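Local coordinates for protein Maltose/maltodextrin transport permease homologue (Bdellovibrio bacteriovorus HD100, PDB 6FFL) that probably captures maltose and longer maltodextrins for uptake, as the solute-binding domain fused to the transmembrane permease subunit of an ABC transporter, at residues A20-K25 with T297-L302; E83-D88 with K289-L294; D182-N187 with P342-V347; Y272-N277 with E285-L290. All blocks are in the same frame, centred on the assembly; numbering follows the deposited sequence.

Overall arrangement
Contacts 1, 2 and 4 meet in one lobe, and two of them illustrate how a single helix can serve several interfaces. Helix 281-294 carries contact 4, the buried packing on strand 266-274, and contact 2, the partly buried packing against 83-88. Contact 1 joins helix 13-29 to helix 297-307, the next helix along the chain, and adjoins helix 281-294 through Y293. All three lack hydrogen bonds across their segments and rely on apolar packing, joined by E21 in contact 1 and by the methylenes of K292 in contact 2. Contact 3, a surface contact about 27 Å or more, centre to centre, from the others, differs in kind: two loop-rich segments meet there through a hydroxyl-to-carbonyl hydrogen bond and a carboxylate lying over a valine.

Contact 1 (A20-K25 with T297-L302); sequences AEALEK and TPVQLL
The carboxylate of E21 offers one of its flat faces to L302, whose two methyls both rest against it, CD2 at 4.0 Å from E21 CD and CD1 at 3.8 Å from E21 OE2. OE1 is held in a salt bridge by K306, one turn further along helix 297-307, so the charge of the group is engaged while its face packs on the leucine methyls. This is helix-to-helix packing on the flank of an alpha/beta lobe of the solute-binding protein fold. The short axes run nearly antiparallel, at 153°, and stand 10.8 Å apart; L302 and E21 span much of that gap. With CG anti to the backbone N (chi1 -177°), L302 sends its isobutyl group across to the glutamate, and E21, extended beyond CG, crosses it obliquely. The backbones come nearest at A22 and V299, whose CA atoms are 6.6 Å apart, and the small alanine meets the valine directly. Y293 of helix 281-294 touches V299 and makes a weak hydrogen bond to A22 O. Both A22 and V299 are buried, and A22 CB stands 4.2 Å from V299 CG1.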
loop_
_atom_site.group_PDB
_atom_site.type_symbol
_atom_site.label_atom_id
_atom_site.label_comp_id
_atom_site.label_asym_id
_atom_site.label_seq_id
_atom_site.Cartn_x
_atom_site.Cartn_y
_atom_site.Cartn_z
ATOM N N ALA A 20 14.902 -9.211 8.544
ATOM C CA ALA A 20 16.252 -9.727 8.748
ATOM C C ALA A 20 16.398 -10.382 10.119
ATOM O O ALA A 20 17.020 -11.443 10.243
ATOM C CB ALA A 20 17.276 -8.605 8.577
ATOM N N GLU A 21 15.837 -9.762 11.163
ATOM C CA GLU A 21 15.897 -10.370 12.488
ATOM C C GLU A 21 15.148 -11.699 12.511
ATOM O O GLU A 21 15.635 -12.688 13.074
ATOM C CB GLU A 21 15.327 -9.411 13.535
ATOM C CG GLU A 21 15.211 -10.002 14.934
ATOM C CD GLU A 21 14.751 -8.991 15.975
ATOM O OE1 GLU A 21 14.650 -7.786 15.654
ATOM O OE2 GLU A 21 14.495 -9.403 17.127
ATOM N N ALA A 22 13.967 -11.740 11.892
ATOM C CA ALA A 22 13.199 -12.979 11.843
ATOM C C ALA A 22 13.932 -14.056 11.052
ATOM O O ALA A 22 13.949 -15.223 11.451
ATOM C CB ALA A 22 11.819 -12.708 11.238
ATOM N N LEU A 23 14.535 -13.686 9.918
ATOM C CA LEU A 23 15.244 -14.673 9.108
ATOM C C LEU A 23 16.463 -15.210 9.844
ATOM O O LEU A 23 16.800 -16.391 9.724
ATOM C CB LEU A 23 15.651 -14.062 7.767
ATOM C CG LEU A 23 14.536 -13.742 6.769
ATOM C CD1 LEU A 23 15.140 -13.207 5.474
ATOM C CD2 LEU A 23 13.689 -14.992 6.501
ATOM N N GLU A 24 17.130 -14.355 10.620
ATOM C CA GLU A 24 18.282 -14.803 11.392
ATOM C C GLU A 24 17.867 -15.851 12.418
ATOM O O GLU A 24 18.558 -16.860 12.604
ATOM C CB GLU A 24 18.938 -13.583 12.043
ATOM C CG GLU A 24 20.060 -13.847 13.019
ATOM C CD GLU A 24 20.524 -12.558 13.689
ATOM O OE1 GLU A 24 20.947 -11.629 12.965
ATOM O OE2 GLU A 24 20.449 -12.468 14.933
ATOM N N LYS A 25 16.716 -15.651 13.067
ATOM C CA LYS A 25 16.214 -16.640 14.016
ATOM C C LYS A 25 15.787 -17.919 13.305
ATOM O O LYS A 25 16.018 -19.020 13.821
ATOM C CB LYS A 25 15.040 -16.058 14.808
ATOM C CG LYS A 25 14.390 -17.000 15.791
ATOM C CD LYS A 25 14.313 -16.368 17.164
ATOM C CE LYS A 25 13.970 -17.412 18.223
ATOM N NZ LYS A 25 12.554 -17.864 18.138
ATOM N N THR A 297 2.627 -16.317 14.900
ATOM C CA THR A 297 2.312 -15.204 15.791
ATOM C C THR A 297 3.558 -14.566 16.403
ATOM O O THR A 297 3.592 -13.325 16.502
ATOM C CB THR A 297 1.307 -15.680 16.849
ATOM O OG1 THR A 297 0.014 -15.754 16.240
ATOM C CG2 THR A 297 1.236 -14.701 18.053
ATOM N N PRO A 298 4.604 -15.307 16.789
ATOM C CA PRO A 298 5.829 -14.627 17.244
ATOM C C PRO A 298 6.400 -13.645 16.235
ATOM O O PRO A 298 6.818 -12.549 16.628
ATOM C CB PRO A 298 6.781 -15.797 17.530
ATOM C CG PRO A 298 5.864 -16.885 17.979
ATOM C CD PRO A 298 4.648 -16.754 17.099
ATOM N N VAL A 299 6.386 -13.974 14.936
ATOM C CA VAL A 299 6.898 -13.034 13.938
ATOM C C VAL A 299 5.925 -11.876 13.726
ATOM O O VAL A 299 6.341 -10.720 13.589
ATOM C CB VAL A 299 7.201 -13.758 12.612
ATOM C CG1 VAL A 299 7.591 -12.743 11.539
ATOM C CG2 VAL A 299 8.316 -14.771 12.807
ATOM N N GLN A 300 4.620 -12.160 13.674
ATOM C CA GLN A 300 3.644 -11.078 13.533
ATOM C C GLN A 300 3.762 -10.073 14.673
ATOM O O GLN A 300 3.648 -8.860 14.458
ATOM C CB GLN A 300 2.229 -11.647 13.488
ATOM C CG GLN A 300 1.947 -12.531 12.278
ATOM C CD GLN A 300 0.464 -12.634 11.984
ATOM O OE1 GLN A 300 -0.327 -11.834 12.479
ATOM N NE2 GLN A 300 0.079 -13.618 11.162
ATOM N N LEU A 301 3.979 -10.558 15.891
ATOM C CA LEU A 301 4.094 -9.653 17.026
ATOM C C LEU A 301 5.436 -8.935 17.064
ATOM O O LEU A 301 5.537 -7.869 17.679
ATOM C CB LEU A 301 3.857 -10.417 18.330
ATOM C CG LEU A 301 2.412 -10.885 18.554
ATOM C CD1 LEU A 301 2.297 -11.738 19.830
ATOM C CD2 LEU A 301 1.450 -9.699 18.585
ATOM N N LEU A 302 6.471 -9.500 16.444
ATOM C CA LEU A 302 7.717 -8.760 16.281
ATOM C C LEU A 302 7.496 -7.526 15.414
ATOM O O LEU A 302 7.936 -6.420 15.761
ATOM C CB LEU A 302 8.789 -9.662 15.669
ATOM C CG LEU A 302 10.179 -9.057 15.496
ATOM C CD1 LEU A 302 10.780 -8.669 16.841
ATOM C CD2 LEU A 302 11.071 -10.059 14.766
#

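Contact 2 (E83-D88 with K289-L294); sequences EVLGSD and KLLKYL
L85 reaches across to helix 281-294 with both branches of its isobutyl group, and each branch has its own partner. CD1 meets the tip of L291, 4.1 Å from its CD2, while CD2 lies against the flank of K292, 3.8 Å from CE and 3.9 Å from CG of that lysine. The two encounters differ in direction. L85 and K292 run past one another in opposite senses, each chain moving towards the other's backbone, whereas the L85 and L291 chains meet at a slant. K292, with CG anti to its carbonyl carbon and the chain fully extended beyond, lays its methylenes along L85 CD2. L291 instead sends CG anti to its backbone N (chi1 168°) and points more squarely at the neighbouring segment. L291 is buried and K292 exposed; across this contact the lysine offers its methylenes. Next to L85 the backbone turns at G86, which leaves the helix with backbone angles (phi 88°) at which a side chain would press on the carbonyl oxygen of L85, as glycine alone avoids. V84 extends the apolar patch towards V288, and L291 also touches Y272. Such layering, a short helix end lying beside a longer helix that itself covers a beta-sheet, belongs to the alpha/beta lobe architecture of periplasmic-type solute-binding proteins.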
loop_
_atom_site.group_PDB
_atom_site.type_symbol
_atom_site.label_atom_id
_atom_site.label_comp_id
_atom_site.label_asym_id
_atom_site.label_seq_id
_atom_site.Cartn_x
_atom_site.Cartn_y
_atom_site.Cartn_z
ATOM N N GLU A 83 -4.438 -26.460 0.005
ATOM C CA GLU A 83 -3.955 -27.803 0.294
ATOM C C GLU A 83 -2.617 -27.779 1.022
ATOM O O GLU A 83 -2.306 -28.712 1.773
ATOM C CB GLU A 83 -3.842 -28.606 -1.005
ATOM C CG GLU A 83 -4.995 -28.394 -2.000
ATOM C CD GLU A 83 -4.872 -27.104 -2.817
ATOM O OE1 GLU A 83 -3.880 -26.365 -2.629
ATOM O OE2 GLU A 83 -5.772 -26.830 -3.643
ATOM N N VAL A 84 -1.827 -26.725 0.817
ATOM C CA VAL A 84 -0.520 -26.614 1.459
ATOM C C VAL A 84 -0.675 -26.402 2.960
ATOM O O VAL A 84 -0.030 -27.079 3.770
ATOM C CB VAL A 84 0.288 -25.471 0.817
ATOM C CG1 VAL A 84 1.583 -25.235 1.581
ATOM C CG2 VAL A 84 0.567 -25.774 -0.654
ATOM N N LEU A 85 -1.525 -25.452 3.352
ATOM C CA LEU A 85 -1.660 -25.053 4.749
ATOM C C LEU A 85 -2.903 -25.610 5.437
ATOM O O LEU A 85 -2.952 -25.615 6.673
ATOM C CB LEU A 85 -1.662 -23.520 4.855
ATOM C CG LEU A 85 -0.408 -22.852 4.279
ATOM C CD1 LEU A 85 -0.543 -21.347 4.241
ATOM C CD2 LEU A 85 0.829 -23.268 5.064
ATOM N N GLY A 86 -3.894 -26.075 4.689
ATOM C CA GLY A 86 -5.135 -26.555 5.288
ATOM C C GLY A 86 -6.155 -25.450 5.494
ATOM O O GLY A 86 -5.827 -24.274 5.639
ATOM N N SER A 87 -7.430 -25.852 5.534
ATOM C CA SER A 87 -8.515 -24.885 5.687
ATOM C C SER A 87 -8.572 -24.312 7.100
ATOM O O SER A 87 -8.842 -23.117 7.282
ATOM C CB SER A 87 -9.850 -25.532 5.322
ATOM O OG SER A 87 -10.908 -24.998 6.102
ATOM N N ASP A 88 -8.333 -25.143 8.118
ATOM C CA ASP A 88 -8.304 -24.626 9.482
ATOM C C ASP A 88 -7.229 -23.557 9.667
ATOM O O ASP A 88 -7.318 -22.753 10.599
ATOM C CB ASP A 88 -8.094 -25.771 10.473
ATOM C CG ASP A 88 -9.341 -26.622 10.648
ATOM O OD1 ASP A 88 -10.459 -26.103 10.429
ATOM O OD2 ASP A 88 -9.202 -27.812 11.001
ATOM N N LYS A 289 8.076 -24.378 5.291
ATOM C CA LYS A 289 8.489 -24.100 6.665
ATOM C C LYS A 289 8.687 -22.607 6.885
ATOM O O LYS A 289 8.229 -22.050 7.888
ATOM C CB LYS A 289 9.775 -24.852 7.003
ATOM C CG LYS A 289 9.593 -26.334 7.231
ATOM C CD LYS A 289 10.922 -26.988 7.554
ATOM C CE LYS A 289 10.761 -28.103 8.569
ATOM N NZ LYS A 289 11.817 -29.128 8.386
ATOM N N LEU A 290 9.358 -21.938 5.945
ATOM C CA LEU A 290 9.604 -20.510 6.091
ATOM C C LEU A 290 8.304 -19.719 6.038
ATOM O O LEU A 290 8.121 -18.765 6.805
ATOM C CB LEU A 290 10.572 -20.036 5.011
ATOM C CG LEU A 290 10.999 -18.572 5.123
ATOM C CD1 LEU A 290 11.704 -18.346 6.457
ATOM C CD2 LEU A 290 11.905 -18.196 3.965
ATOM N N LEU A 291 7.397 -20.097 5.129
ATOM C CA LEU A 291 6.094 -19.439 5.026
ATOM C C LEU A 291 5.309 -19.545 6.329
ATOM O O LEU A 291 4.694 -18.569 6.780
ATOM C CB LEU A 291 5.300 -20.066 3.877
ATOM C CG LEU A 291 3.815 -19.732 3.762
ATOM C CD1 LEU A 291 3.685 -18.287 3.449
ATOM C CD2 LEU A 291 3.151 -20.570 2.672
ATOM N N LYS A 292 5.285 -20.733 6.930
ATOM C CA LYS A 292 4.590 -20.897 8.201
ATOM C C LYS A 292 5.260 -20.080 9.301
ATOM O O LYS A 292 4.579 -19.480 10.140
ATOM C CB LYS A 292 4.540 -22.375 8.584
ATOM C CG LYS A 292 3.669 -23.248 7.665
ATOM C CD LYS A 292 3.786 -24.724 8.094
ATOM C CE LYS A 292 2.857 -25.636 7.310
ATOM N NZ LYS A 292 3.118 -27.084 7.614
ATOM N N TYR A 293 6.593 -20.035 9.310
ATOM C CA TYR A 293 7.296 -19.253 10.326
ATOM C C TYR A 293 7.024 -17.755 10.175
ATOM O O TYR A 293 6.764 -17.057 11.168
ATOM C CB TYR A 293 8.795 -19.536 10.255
ATOM C CG TYR A 293 9.608 -18.660 11.174
ATOM C CD1 TYR A 293 9.573 -18.851 12.551
ATOM C CD2 TYR A 293 10.407 -17.647 10.670
ATOM C CE1 TYR A 293 10.311 -18.050 13.403
ATOM C CE2 TYR A 293 11.155 -16.841 11.513
ATOM C CZ TYR A 293 11.099 -17.048 12.876
ATOM O OH TYR A 293 11.837 -16.252 13.717
ATOM N N LEU A 294 7.093 -17.234 8.947
ATOM C CA LEU A 294 6.977 -15.789 8.764
ATOM C C LEU A 294 5.554 -15.295 8.955
ATOM O O LEU A 294 5.351 -14.080 9.064
ATOM C CB LEU A 294 7.490 -15.370 7.379
ATOM C CG LEU A 294 8.999 -15.540 7.172
ATOM C CD1 LEU A 294 9.389 -15.248 5.723
ATOM C CD2 LEU A 294 9.788 -14.663 8.144
#

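Contact 3 (D182-N187 with P342-V347); sequences DGVTPN and PVTPEV
The carbonyl oxygen of G183 is met almost head-on by the hydroxyl of T344: the OG1 to O distance is 2.9 Å and the C=O...donor angle is 167°, well away from the usual lone-pair directions. This one hydrogen bond joins a surface loop to the segment that connects strand 339-340 with helix 346-362 in the two-lobed solute-binding fold. It lies outside contact distance of the sugar, the T344 side chain being about 11 Å from a glucose unit of the bound maltotriose. The loop is shaped by an Asx turn. OD1 of D182 accepts from two backbone amides, V184 N at 3.0 Å and T185 N at 2.9 Å, both approaching from one face of the carboxylate, while OD2 takes the hydroxyl of T185 through its syn lone pair. G183, at positive phi within the turn, gives its carbonyl to T344. The V184 and E346 side chains run together in one direction, and a kink at the second torsion of the glutamate (82°) folds its carboxylate back so that one face rests on the valine, with V184 CG1 3.6 Å from E346 OE1 and V184 CB 3.7 Å from E346 CD. I383 of helix 368-384 also touches the glutamate. Near the base of the same side chain the loop backbone comes close too, V184 O standing 3.3 Å from E346 CG.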
loop_
_atom_site.group_PDB
_atom_site.type_symbol
_atom_site.label_atom_id
_atom_site.label_comp_id
_atom_site.label_asym_id
_atom_site.label_seq_id
_atom_site.Cartn_x
_atom_site.Cartn_y
_atom_site.Cartn_z
ATOM N N ASP A 182 -19.166 -5.691 -10.162
ATOM C CA ASP A 182 -18.730 -7.023 -10.559
ATOM C C ASP A 182 -17.258 -7.268 -10.266
ATOM O O ASP A 182 -16.798 -8.405 -10.406
ATOM C CB ASP A 182 -19.029 -7.260 -12.044
ATOM C CG ASP A 182 -18.341 -6.257 -12.976
ATOM O OD1 ASP A 182 -17.428 -5.521 -12.547
ATOM O OD2 ASP A 182 -18.715 -6.218 -14.170
ATOM N N GLY A 183 -16.517 -6.236 -9.869
ATOM C CA GLY A 183 -15.120 -6.387 -9.536
ATOM C C GLY A 183 -14.191 -6.556 -10.714
ATOM O O GLY A 183 -13.002 -6.812 -10.503
ATOM N N VAL A 184 -14.688 -6.440 -11.945
ATOM C CA VAL A 184 -13.847 -6.633 -13.126
ATOM C C VAL A 184 -14.018 -5.552 -14.179
ATOM O O VAL A 184 -13.150 -5.423 -15.059
ATOM C CB VAL A 184 -14.093 -8.020 -13.759
ATOM C CG1 VAL A 184 -13.722 -9.133 -12.789
ATOM C CG2 VAL A 184 -15.537 -8.144 -14.225
ATOM N N THR A 185 -15.088 -4.760 -14.169
ATOM C CA THR A 185 -15.282 -3.751 -15.198
ATOM C C THR A 185 -14.746 -2.409 -14.719
ATOM O O THR A 185 -15.227 -1.890 -13.699
ATOM C CB THR A 185 -16.756 -3.624 -15.562
ATOM O OG1 THR A 185 -17.249 -4.907 -15.985
ATOM C CG2 THR A 185 -16.937 -2.629 -16.698
ATOM N N PRO A 186 -13.768 -1.819 -15.405
ATOM C CA PRO A 186 -13.301 -0.480 -15.030
ATOM C C PRO A 186 -14.435 0.529 -15.105
ATOM O O PRO A 186 -15.316 0.438 -15.964
ATOM C CB PRO A 186 -12.219 -0.171 -16.072
ATOM C CG PRO A 186 -11.772 -1.512 -16.569
ATOM C CD PRO A 186 -13.018 -2.371 -16.542
ATOM N N ASN A 187 -14.410 1.490 -14.184
ATOM C CA ASN A 187 -15.377 2.577 -14.137
ATOM C C ASN A 187 -14.592 3.875 -13.991
ATOM O O ASN A 187 -14.639 4.524 -12.948
ATOM C CB ASN A 187 -16.366 2.388 -12.982
ATOM C CG ASN A 187 -17.577 3.295 -13.093
ATOM O OD1 ASN A 187 -18.080 3.551 -14.183
ATOM N ND2 ASN A 187 -18.047 3.789 -11.956
ATOM N N PRO A 342 -9.200 -4.636 -4.205
ATOM C CA PRO A 342 -9.580 -5.656 -5.193
ATOM C C PRO A 342 -8.338 -6.369 -5.707
ATOM O O PRO A 342 -7.248 -5.798 -5.758
ATOM C CB PRO A 342 -10.273 -4.845 -6.295
ATOM C CG PRO A 342 -9.652 -3.484 -6.218
ATOM C CD PRO A 342 -9.298 -3.263 -4.744
ATOM N N VAL A 343 -8.494 -7.652 -6.055
ATOM C CA VAL A 343 -7.342 -8.471 -6.421
ATOM C C VAL A 343 -7.480 -9.130 -7.785
ATOM O O VAL A 343 -6.568 -9.842 -8.204
ATOM C CB VAL A 343 -7.026 -9.541 -5.353
ATOM C CG1 VAL A 343 -6.845 -8.900 -3.963
ATOM C CG2 VAL A 343 -8.113 -10.642 -5.329
ATOM N N THR A 344 -8.580 -8.921 -8.497
ATOM C CA THR A 344 -8.729 -9.526 -9.815
ATOM C C THR A 344 -7.691 -8.945 -10.782
ATOM O O THR A 344 -7.211 -7.822 -10.588
ATOM C CB THR A 344 -10.129 -9.274 -10.367
ATOM O OG1 THR A 344 -10.345 -7.863 -10.438
ATOM C CG2 THR A 344 -11.178 -9.896 -9.469
ATOM N N PRO A 345 -7.312 -9.685 -11.831
ATOM C CA PRO A 345 -6.261 -9.172 -12.728
ATOM C C PRO A 345 -6.673 -7.900 -13.447
ATOM O O PRO A 345 -5.804 -7.115 -13.842
ATOM C CB PRO A 345 -6.019 -10.339 -13.704
ATOM C CG PRO A 345 -7.233 -11.190 -13.599
ATOM C CD PRO A 345 -7.751 -11.046 -12.206
ATOM N N GLU A 346 -7.980 -7.660 -13.597
ATOM C CA GLU A 346 -8.453 -6.443 -14.236
ATOM C C GLU A 346 -7.955 -5.199 -13.509
ATOM O O GLU A 346 -7.781 -4.148 -14.137
ATOM C CB GLU A 346 -9.981 -6.448 -14.294
ATOM C CG GLU A 346 -10.576 -7.403 -15.344
ATOM C CD GLU A 346 -10.690 -8.863 -14.902
ATOM O OE1 GLU A 346 -10.254 -9.223 -13.793
ATOM O OE2 GLU A 346 -11.236 -9.668 -15.688
ATOM N N VAL A 347 -7.718 -5.297 -12.198
ATOM C CA VAL A 347 -7.275 -4.137 -11.421
ATOM C C VAL A 347 -5.911 -3.664 -11.895
ATOM O O VAL A 347 -5.605 -2.465 -11.858
ATOM C CB VAL A 347 -7.259 -4.483 -9.915
ATOM C CG1 VAL A 347 -6.686 -3.333 -9.099
ATOM C CG2 VAL A 347 -8.651 -4.811 -9.447
#

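Contact 4 (Y272-N277 with E285-L290); sequences YSLNAN and EAAVKL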
loop_
_atom_site.group_PDB
_atom_site.type_symbol
_atom_site.label_atom_id
_atom_site.label_comp_id
_atom_site.label_asym_id
_atom_site.label_seq_id
_atom_site.Cartn_x
_atom_site.Cartn_y
_atom_site.Cartn_z
ATOM N N TYR A 272 2.554 -13.447 1.542
ATOM C CA TYR A 272 3.445 -14.412 0.912
ATOM C C TYR A 272 2.692 -15.324 -0.049
ATOM O O TYR A 272 1.572 -15.763 0.237
ATOM C CB TYR A 272 4.146 -15.260 1.978
ATOM C CG TYR A 272 5.001 -14.457 2.948
ATOM C CD1 TYR A 272 6.331 -14.169 2.646
ATOM C CD2 TYR A 272 4.485 -14.002 4.157
ATOM C CE1 TYR A 272 7.125 -13.452 3.518
ATOM C CE2 TYR A 272 5.268 -13.265 5.038
ATOM C CZ TYR A 272 6.592 -12.995 4.708
ATOM O OH TYR A 272 7.390 -12.263 5.566
ATOM N N SER A 273 3.320 -15.599 -1.192
ATOM C CA SER A 273 2.866 -16.619 -2.127
ATOM C C SER A 273 4.019 -17.567 -2.405
ATOM O O SER A 273 5.184 -17.180 -2.311
ATOM C CB SER A 273 2.377 -16.014 -3.458
ATOM O OG SER A 273 1.296 -15.105 -3.267
ATOM N N LEU A 274 3.680 -18.811 -2.760
ATOM C CA LEU A 274 4.652 -19.845 -3.121
ATOM C C LEU A 274 4.754 -19.987 -4.641
ATOM O O LEU A 274 3.737 -20.128 -5.322
ATOM C CB LEU A 274 4.242 -21.184 -2.505
ATOM C CG LEU A 274 4.351 -21.376 -0.989
ATOM C CD1 LEU A 274 3.822 -22.759 -0.616
ATOM C CD2 LEU A 274 5.790 -21.250 -0.528
ATOM N N ASN A 275 5.984 -19.962 -5.160
ATOM C CA ASN A 275 6.240 -20.166 -6.581
ATOM C C ASN A 275 5.726 -21.527 -7.037
ATOM O O ASN A 275 5.936 -22.550 -6.373
ATOM C CB ASN A 275 7.747 -20.048 -6.841
ATOM C CG ASN A 275 8.089 -19.763 -8.295
ATOM O OD1 ASN A 275 7.358 -20.134 -9.209
ATOM N ND2 ASN A 275 9.223 -19.093 -8.510
ATOM N N ALA A 276 5.045 -21.534 -8.181
ATOM C CA ALA A 276 4.718 -22.803 -8.815
ATOM C C ALA A 276 5.981 -23.572 -9.200
ATOM O O ALA A 276 5.971 -24.811 -9.219
ATOM C CB ALA A 276 3.840 -22.538 -10.038
ATOM N N ASN A 277 7.069 -22.860 -9.516
ATOM C CA ASN A 277 8.367 -23.469 -9.833
ATOM C C ASN A 277 9.141 -23.731 -8.550
ATOM O O ASN A 277 9.464 -22.785 -7.829
ATOM C CB ASN A 277 9.212 -22.536 -10.709
ATOM C CG ASN A 277 8.564 -22.205 -12.028
ATOM O OD1 ASN A 277 8.004 -23.078 -12.682
ATOM N ND2 ASN A 277 8.662 -20.938 -12.444
ATOM N N GLU A 285 9.754 -28.030 0.610
ATOM C CA GLU A 285 9.524 -28.233 2.037
ATOM C C GLU A 285 10.123 -27.099 2.859
ATOM O O GLU A 285 9.526 -26.653 3.845
ATOM C CB GLU A 285 10.106 -29.580 2.476
ATOM C CG GLU A 285 9.533 -30.781 1.732
ATOM C CD GLU A 285 10.134 -32.099 2.188
ATOM O OE1 GLU A 285 9.614 -32.683 3.157
ATOM O OE2 GLU A 285 11.127 -32.548 1.578
ATOM N N ALA A 286 11.304 -26.615 2.464
ATOM C CA ALA A 286 11.919 -25.501 3.178
ATOM C C ALA A 286 11.109 -24.224 3.001
ATOM O O ALA A 286 10.959 -23.442 3.948
ATOM C CB ALA A 286 13.357 -25.295 2.702
ATOM N N ALA A 287 10.571 -23.999 1.798
ATOM C CA ALA A 287 9.771 -22.802 1.559
ATOM C C ALA A 287 8.494 -22.821 2.390
ATOM O O ALA A 287 8.059 -21.783 2.905
ATOM C CB ALA A 287 9.446 -22.682 0.067
ATOM N N VAL A 288 7.877 -23.994 2.528
ATOM C CA VAL A 288 6.657 -24.091 3.320
ATOM C C VAL A 288 6.958 -23.839 4.792
ATOM O O VAL A 288 6.207 -23.136 5.478
ATOM C CB VAL A 288 5.981 -25.453 3.076
ATOM C CG1 VAL A 288 4.887 -25.719 4.092
ATOM C CG2 VAL A 288 5.402 -25.485 1.665
ATOM N N LYS A 289 8.076 -24.378 5.291
ATOM C CA LYS A 289 8.489 -24.100 6.665
ATOM C C LYS A 289 8.687 -22.607 6.885
ATOM O O LYS A 289 8.229 -22.050 7.888
ATOM C CB LYS A 289 9.775 -24.852 7.003
ATOM C CG LYS A 289 9.593 -26.334 7.231
ATOM C CD LYS A 289 10.922 -26.988 7.554
ATOM C CE LYS A 289 10.761 -28.103 8.569
ATOM N NZ LYS A 289 11.817 -29.128 8.386
ATOM N N LEU A 290 9.358 -21.938 5.945
ATOM C CA LEU A 290 9.604 -20.510 6.091
ATOM C C LEU A 290 8.304 -19.719 6.038
ATOM O O LEU A 290 8.121 -18.765 6.805
ATOM C CB LEU A 290 10.572 -20.036 5.011
ATOM C CG LEU A 290 10.999 -18.572 5.123
ATOM C CD1 LEU A 290 11.704 -18.346 6.457
ATOM C CD2 LEU A 290 11.905 -18.196 3.965
#
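Strand 266-274 belongs to the mixed central sheet of a solute-binding lobe, and helix 281-294, reached after a short connection, folds back over it; this strand-loop-helix packing is carried by L274. Its CB is directed at the helix, and the two methyls divide the helix surface between them. CD2 sits 4.0 Å from A287 CB, also passing the A287 carbonyl oxygen, and CD1 lies 3.9 Å from V288 CG2. The torsion of L274 (chi1 -70°, CG anti to the carbonyl carbon) orients the fork so that neighbouring helix residues each receive one branch, and the leucine and valine chains meet at about a right angle. The backbones are nearest at L274 and A287, with CA atoms 7.5 Å apart. Around these side chains L61 of the adjoining strand and L291 of the same helix complete the apolar layer. Just beyond, N275 shapes the departing chain in an Asx turn, its OD1 accepting from N277 N at 2.8 Å from well above the carbonyl plane, while its ND2 is bonded to the carbonyls of S57 and P59. The chemistry thus separates by side: helix and sheet are joined by methyl contacts without any hydrogen bond, so the packing depends on shape rather than on directed bonds, while the bonds of N275 probably set the path by which the chain leaves the sheet.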